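Local coordinates for protein acetylene hydratase Ahy (Pelobacter acetylenicus, PDB 2E7Z) that catalyses the hydration of acetylene to acetaldehyde, using a tungsten-bis(molybdopterin guanine dinucleotide) cofactor and a [4Fe-4S] cluster, at residues A[114-125]-A[507-517]. Residues are numbered along the deposited sequence; the frame is centred on the assembly and turned at random.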
loop_
_atom_site.group_PDB
_atom_site.type_symbol
_atom_site.label_atom_id
_atom_site.label_comp_id
_atom_site.label_asym_id
_atom_site.label_seq_id
_atom_site.Cartn_x
_atom_site.Cartn_y
_atom_site.Cartn_z
ATOM N N SER A 114 14.102 -5.523 -6.117
ATOM C CA SER A 114 15.076 -6.106 -7.016
ATOM C C SER A 114 15.196 -5.454 -8.382
ATOM O O SER A 114 16.109 -5.812 -9.106
ATOM C CB SER A 114 14.775 -7.597 -7.227
ATOM O OG SER A 114 15.040 -8.310 -6.029
ATOM N N GLU A 115 14.331 -4.490 -8.743
ATOM C CA GLU A 115 14.401 -3.987 -10.120
ATOM C C GLU A 115 14.923 -2.556 -10.250
ATOM O O GLU A 115 15.369 -2.194 -11.332
ATOM C CB GLU A 115 13.101 -4.212 -10.902
ATOM C CG GLU A 115 11.785 -3.720 -10.282
ATOM C CD GLU A 115 11.475 -2.239 -10.443
ATOM O OE1 GLU A 115 12.050 -1.525 -11.318
ATOM O OE2 GLU A 115 10.576 -1.758 -9.698
ATOM N N TYR A 116 14.881 -1.746 -9.186
ATOM C CA TYR A 116 15.632 -0.490 -9.130
ATOM C C TYR A 116 15.228 0.497 -10.229
ATOM O O TYR A 116 16.012 1.368 -10.601
ATOM C CB TYR A 116 17.143 -0.735 -9.146
ATOM C CG TYR A 116 17.605 -1.571 -7.977
ATOM C CD1 TYR A 116 17.830 -0.989 -6.740
ATOM C CD2 TYR A 116 17.745 -2.956 -8.096
ATOM C CE1 TYR A 116 18.232 -1.748 -5.645
ATOM C CE2 TYR A 116 18.123 -3.748 -6.999
ATOM C CZ TYR A 116 18.350 -3.120 -5.769
ATOM O OH TYR A 116 18.720 -3.844 -4.663
ATOM N N GLY A 117 13.991 0.407 -10.704
ATOM C CA GLY A 117 13.487 1.297 -11.766
ATOM C C GLY A 117 13.417 0.663 -13.135
ATOM O O GLY A 117 12.847 1.263 -14.079
ATOM N N THR A 118 13.987 -0.544 -13.281
ATOM C CA THR A 118 14.026 -1.145 -14.598
ATOM C C THR A 118 12.673 -1.675 -15.081
ATOM O O THR A 118 12.504 -1.865 -16.282
ATOM C CB THR A 118 15.099 -2.258 -14.704
ATOM O OG1 THR A 118 14.813 -3.317 -13.786
ATOM C CG2 THR A 118 16.488 -1.688 -14.436
ATOM N N LEU A 119 11.710 -1.876 -14.170
ATOM C CA LEU A 119 10.402 -2.297 -14.612
ATOM C C LEU A 119 9.688 -1.196 -15.382
ATOM O O LEU A 119 9.243 -1.420 -16.488
ATOM C CB LEU A 119 9.585 -2.837 -13.418
ATOM C CG LEU A 119 8.193 -3.399 -13.725
ATOM C CD1 LEU A 119 7.070 -2.340 -13.886
ATOM C CD2 LEU A 119 8.180 -4.414 -14.891
ATOM N N ARG A 120 9.607 -0.000 -14.801
ATOM C CA ARG A 120 8.977 1.088 -15.560
ATOM C C ARG A 120 9.860 1.478 -16.760
ATOM O O ARG A 120 9.346 1.904 -17.782
ATOM C CB ARG A 120 8.676 2.325 -14.708
ATOM C CG ARG A 120 7.630 2.060 -13.639
ATOM C CD ARG A 120 6.239 1.696 -14.171
ATOM N NE ARG A 120 5.498 2.731 -14.916
ATOM C CZ ARG A 120 4.717 3.630 -14.330
ATOM N NH1 ARG A 120 4.669 3.758 -13.003
ATOM N NH2 ARG A 120 4.055 4.482 -15.116
ATOM N N ARG A 121 11.188 1.309 -16.630
ATOM C CA ARG A 121 12.089 1.511 -17.764
ATOM C C ARG A 121 11.629 0.682 -18.958
ATOM O O ARG A 121 11.448 1.182 -20.074
ATOM C CB ARG A 121 13.514 1.210 -17.352
ATOM C CG ARG A 121 14.597 1.506 -18.388
ATOM C CD ARG A 121 15.926 1.113 -17.776
ATOM N NE ARG A 121 17.081 1.446 -18.618
ATOM C CZ ARG A 121 17.781 2.587 -18.532
ATOM N NH1 ARG A 121 17.440 3.530 -17.642
ATOM N NH2 ARG A 121 18.824 2.798 -19.354
ATOM N N PHE A 122 11.439 -0.609 -18.720
ATOM C CA PHE A 122 10.953 -1.510 -19.748
ATOM C C PHE A 122 9.606 -1.086 -20.313
ATOM O O PHE A 122 9.434 -1.008 -21.540
ATOM C CB PHE A 122 10.853 -2.935 -19.149
ATOM C CG PHE A 122 10.166 -3.931 -20.032
ATOM C CD1 PHE A 122 10.825 -4.475 -21.130
ATOM C CD2 PHE A 122 8.878 -4.359 -19.752
ATOM C CE1 PHE A 122 10.195 -5.363 -21.972
ATOM C CE2 PHE A 122 8.242 -5.296 -20.573
ATOM C CZ PHE A 122 8.906 -5.785 -21.687
ATOM N N MET A 123 8.648 -0.784 -19.432
ATOM C CA MET A 123 7.333 -0.388 -19.904
ATOM C C MET A 123 7.408 0.909 -20.719
ATOM O O MET A 123 6.718 1.031 -21.729
ATOM C CB MET A 123 6.362 -0.191 -18.746
ATOM C CG MET A 123 6.068 -1.507 -18.020
ATOM S SD MET A 123 4.781 -1.264 -16.748
ATOM C CE MET A 123 3.309 -1.105 -17.801
ATOM N N ASN A 124 8.245 1.853 -20.281
ATOM C CA ASN A 124 8.337 3.164 -20.953
ATOM C C ASN A 124 8.993 3.052 -22.305
ATOM O O ASN A 124 8.597 3.750 -23.229
ATOM C CB ASN A 124 9.029 4.154 -20.016
ATOM C CG ASN A 124 8.113 4.575 -18.868
ATOM O OD1 ASN A 124 6.887 4.501 -18.997
ATOM N ND2 ASN A 124 8.696 5.037 -17.761
ATOM N N LEU A 125 9.929 2.115 -22.441
ATOM C CA LEU A 125 10.532 1.839 -23.735
ATOM C C LEU A 125 9.573 1.088 -24.655
ATOM O O LEU A 125 9.565 1.326 -25.860
ATOM C CB LEU A 125 11.843 1.049 -23.581
ATOM C CG LEU A 125 12.952 1.867 -22.920
ATOM C CD1 LEU A 125 14.046 0.996 -22.399
ATOM C CD2 LEU A 125 13.546 2.865 -23.945
ATOM N N HIS A 507 19.369 -0.566 -23.903
ATOM C CA HIS A 507 18.935 0.184 -22.735
ATOM C C HIS A 507 19.077 -0.515 -21.403
ATOM O O HIS A 507 18.780 0.071 -20.364
ATOM C CB HIS A 507 17.504 0.686 -22.917
ATOM C CG HIS A 507 17.462 2.020 -23.600
ATOM N ND1 HIS A 507 17.299 2.161 -24.958
ATOM C CD2 HIS A 507 17.608 3.272 -23.110
ATOM C CE1 HIS A 507 17.339 3.446 -25.280
ATOM N NE2 HIS A 507 17.541 4.144 -24.173
ATOM N N PHE A 508 19.601 -1.730 -21.441
ATOM C CA PHE A 508 19.763 -2.502 -20.218
ATOM C C PHE A 508 21.172 -3.062 -20.134
ATOM O O PHE A 508 21.380 -4.276 -20.264
ATOM C CB PHE A 508 18.732 -3.643 -20.132
ATOM C CG PHE A 508 17.303 -3.149 -20.016
ATOM C CD1 PHE A 508 16.603 -2.752 -21.155
ATOM C CD2 PHE A 508 16.695 -2.995 -18.767
ATOM C CE1 PHE A 508 15.328 -2.257 -21.059
ATOM C CE2 PHE A 508 15.399 -2.532 -18.684
ATOM C CZ PHE A 508 14.724 -2.135 -19.829
ATOM N N PRO A 509 22.151 -2.186 -19.892
ATOM C CA PRO A 509 23.550 -2.607 -19.936
ATOM C C PRO A 509 23.960 -3.480 -18.763
ATOM O O PRO A 509 24.929 -4.220 -18.872
ATOM C CB PRO A 509 24.313 -1.270 -19.901
ATOM C CG PRO A 509 23.409 -0.345 -19.197
ATOM C CD PRO A 509 22.027 -0.732 -19.648
ATOM N N TRP A 510 23.207 -3.424 -17.676
ATOM C CA TRP A 510 23.542 -4.184 -16.475
ATOM C C TRP A 510 23.238 -5.644 -16.751
ATOM O O TRP A 510 22.111 -5.999 -17.066
ATOM C CB TRP A 510 22.730 -3.662 -15.273
ATOM C CG TRP A 510 22.702 -2.181 -15.268
ATOM C CD1 TRP A 510 23.705 -1.337 -14.876
ATOM C CD2 TRP A 510 21.633 -1.356 -15.740
ATOM N NE1 TRP A 510 23.313 -0.026 -15.069
ATOM C CE2 TRP A 510 22.042 -0.016 -15.584
ATOM C CE3 TRP A 510 20.358 -1.623 -16.258
ATOM C CZ2 TRP A 510 21.226 1.053 -15.943
ATOM C CZ3 TRP A 510 19.547 -0.572 -16.614
ATOM C CH2 TRP A 510 19.989 0.760 -16.460
ATOM N N LYS A 511 24.264 -6.476 -16.704
ATOM C CA LYS A 511 24.095 -7.876 -17.116
ATOM C C LYS A 511 23.320 -8.719 -16.109
ATOM O O LYS A 511 22.780 -9.764 -16.480
ATOM C CB LYS A 511 25.433 -8.569 -17.407
ATOM C CG LYS A 511 26.260 -7.919 -18.512
ATOM C CD LYS A 511 25.444 -7.620 -19.766
ATOM C CE LYS A 511 26.257 -6.814 -20.770
ATOM N NZ LYS A 511 25.411 -6.365 -21.908
ATOM N N ASP A 512 23.276 -8.276 -14.850
ATOM C CA ASP A 512 22.547 -8.980 -13.807
ATOM C C ASP A 512 22.211 -7.994 -12.700
ATOM O O ASP A 512 22.596 -6.819 -12.738
ATOM C CB ASP A 512 23.329 -10.190 -13.268
ATOM C CG ASP A 512 24.750 -9.851 -12.822
ATOM O OD1 ASP A 512 25.004 -8.719 -12.374
ATOM O OD2 ASP A 512 25.625 -10.743 -12.935
ATOM N N ARG A 513 21.465 -8.484 -11.721
ATOM C CA ARG A 513 21.027 -7.644 -10.634
ATOM C C ARG A 513 22.209 -7.041 -9.882
ATOM O O ARG A 513 22.130 -5.918 -9.426
ATOM C CB ARG A 513 20.057 -8.374 -9.707
ATOM C CG ARG A 513 19.517 -7.439 -8.613
ATOM C CD ARG A 513 18.577 -8.120 -7.645
ATOM N NE ARG A 513 19.214 -9.331 -7.142
ATOM C CZ ARG A 513 18.600 -10.353 -6.552
ATOM N NH1 ARG A 513 17.306 -10.274 -6.249
ATOM N NH2 ARG A 513 19.279 -11.479 -6.254
ATOM N N LEU A 514 23.308 -7.767 -9.761
ATOM C CA LEU A 514 24.439 -7.218 -9.021
ATOM C C LEU A 514 25.006 -6.002 -9.743
ATOM O O LEU A 514 25.353 -4.991 -9.116
ATOM C CB LEU A 514 25.514 -8.280 -8.792
ATOM C CG LEU A 514 26.780 -7.811 -8.073
ATOM C CD1 LEU A 514 26.470 -7.187 -6.710
ATOM C CD2 LEU A 514 27.737 -8.989 -7.953
ATOM N N GLU A 515 25.097 -6.071 -11.063
ATOM C CA GLU A 515 25.580 -4.883 -11.779
ATOM C C GLU A 515 24.633 -3.696 -11.624
ATOM O O GLU A 515 25.057 -2.536 -11.538
ATOM C CB GLU A 515 25.797 -5.195 -13.263
ATOM C CG GLU A 515 27.010 -6.064 -13.542
ATOM C CD GLU A 515 27.392 -6.151 -15.022
ATOM O OE1 GLU A 515 26.830 -5.438 -15.880
ATOM O OE2 GLU A 515 28.277 -6.983 -15.298
ATOM N N LEU A 516 23.339 -3.977 -11.614
ATOM C CA LEU A 516 22.331 -2.948 -11.418
ATOM C C LEU A 516 22.398 -2.352 -10.007
ATOM O O LEU A 516 22.326 -1.117 -9.855
ATOM C CB LEU A 516 20.960 -3.554 -11.719
ATOM C CG LEU A 516 19.746 -2.643 -11.460
ATOM C CD1 LEU A 516 19.838 -1.341 -12.288
ATOM C CD2 LEU A 516 18.485 -3.406 -11.833
ATOM N N ILE A 517 22.581 -3.207 -8.995
ATOM C CA ILE A 517 22.861 -2.726 -7.636
ATOM C C ILE A 517 24.087 -1.792 -7.627
ATOM O O ILE A 517 24.045 -0.695 -7.073
ATOM C CB ILE A 517 23.025 -3.914 -6.635
ATOM C CG1 ILE A 517 21.660 -4.555 -6.325
ATOM C CG2 ILE A 517 23.718 -3.423 -5.370
ATOM C CD1 ILE A 517 21.756 -5.939 -5.619
#
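R121 reaches past the F508 ring to grip the backbone carbonyl of H507 side-on: R121 NE lies 2.8 Å and R121 NH2 2.9 Å from H507 O, close to the guanidinium plane. The chain, extended from CG to NE with CG anti to the backbone N (chi1 -174°), carries the group this far. Over the centre of one guanidinium face stands the W510 ring, edge first, W510 CH2 3.5 Å from R121 CZ and the planes 68° apart. A leucine in place of R121 would probably leave H507 O without these two donors and the W510 edge without its flat partner.

F508 lies with one face under R121 NE, toward the rim, its edge against the backbone of T118 and F122, and its CE1 3.7 Å from L125 CD1. The other methyl of L125, CD2, makes a CH-pi contact over the H507 ring, 3.9 Å from its centroid. T118 CG2 meets L516 CD2 tip to tip at 3.7 Å, while Y116 crosses L516 and I517 slantwise and its hydroxyl bonds to V465 N. R513, bent at chi3 (51°), brings NH1 to S114 OG (3.0 Å) in the guanidinium plane; S114 OG also bonds to Q112 O, and the same NH1 forms a salt bridge to cofactor-binding D457, so the contact borders that site.

It joins the type I' turn E115-T118, with G117 as N-cap, and one side of helix 118-126 to residues 507-510 and the first turns of helix 513-520. Helix 491-501 touches T118 and F508, and strand 131-132 packs on L119 and M123.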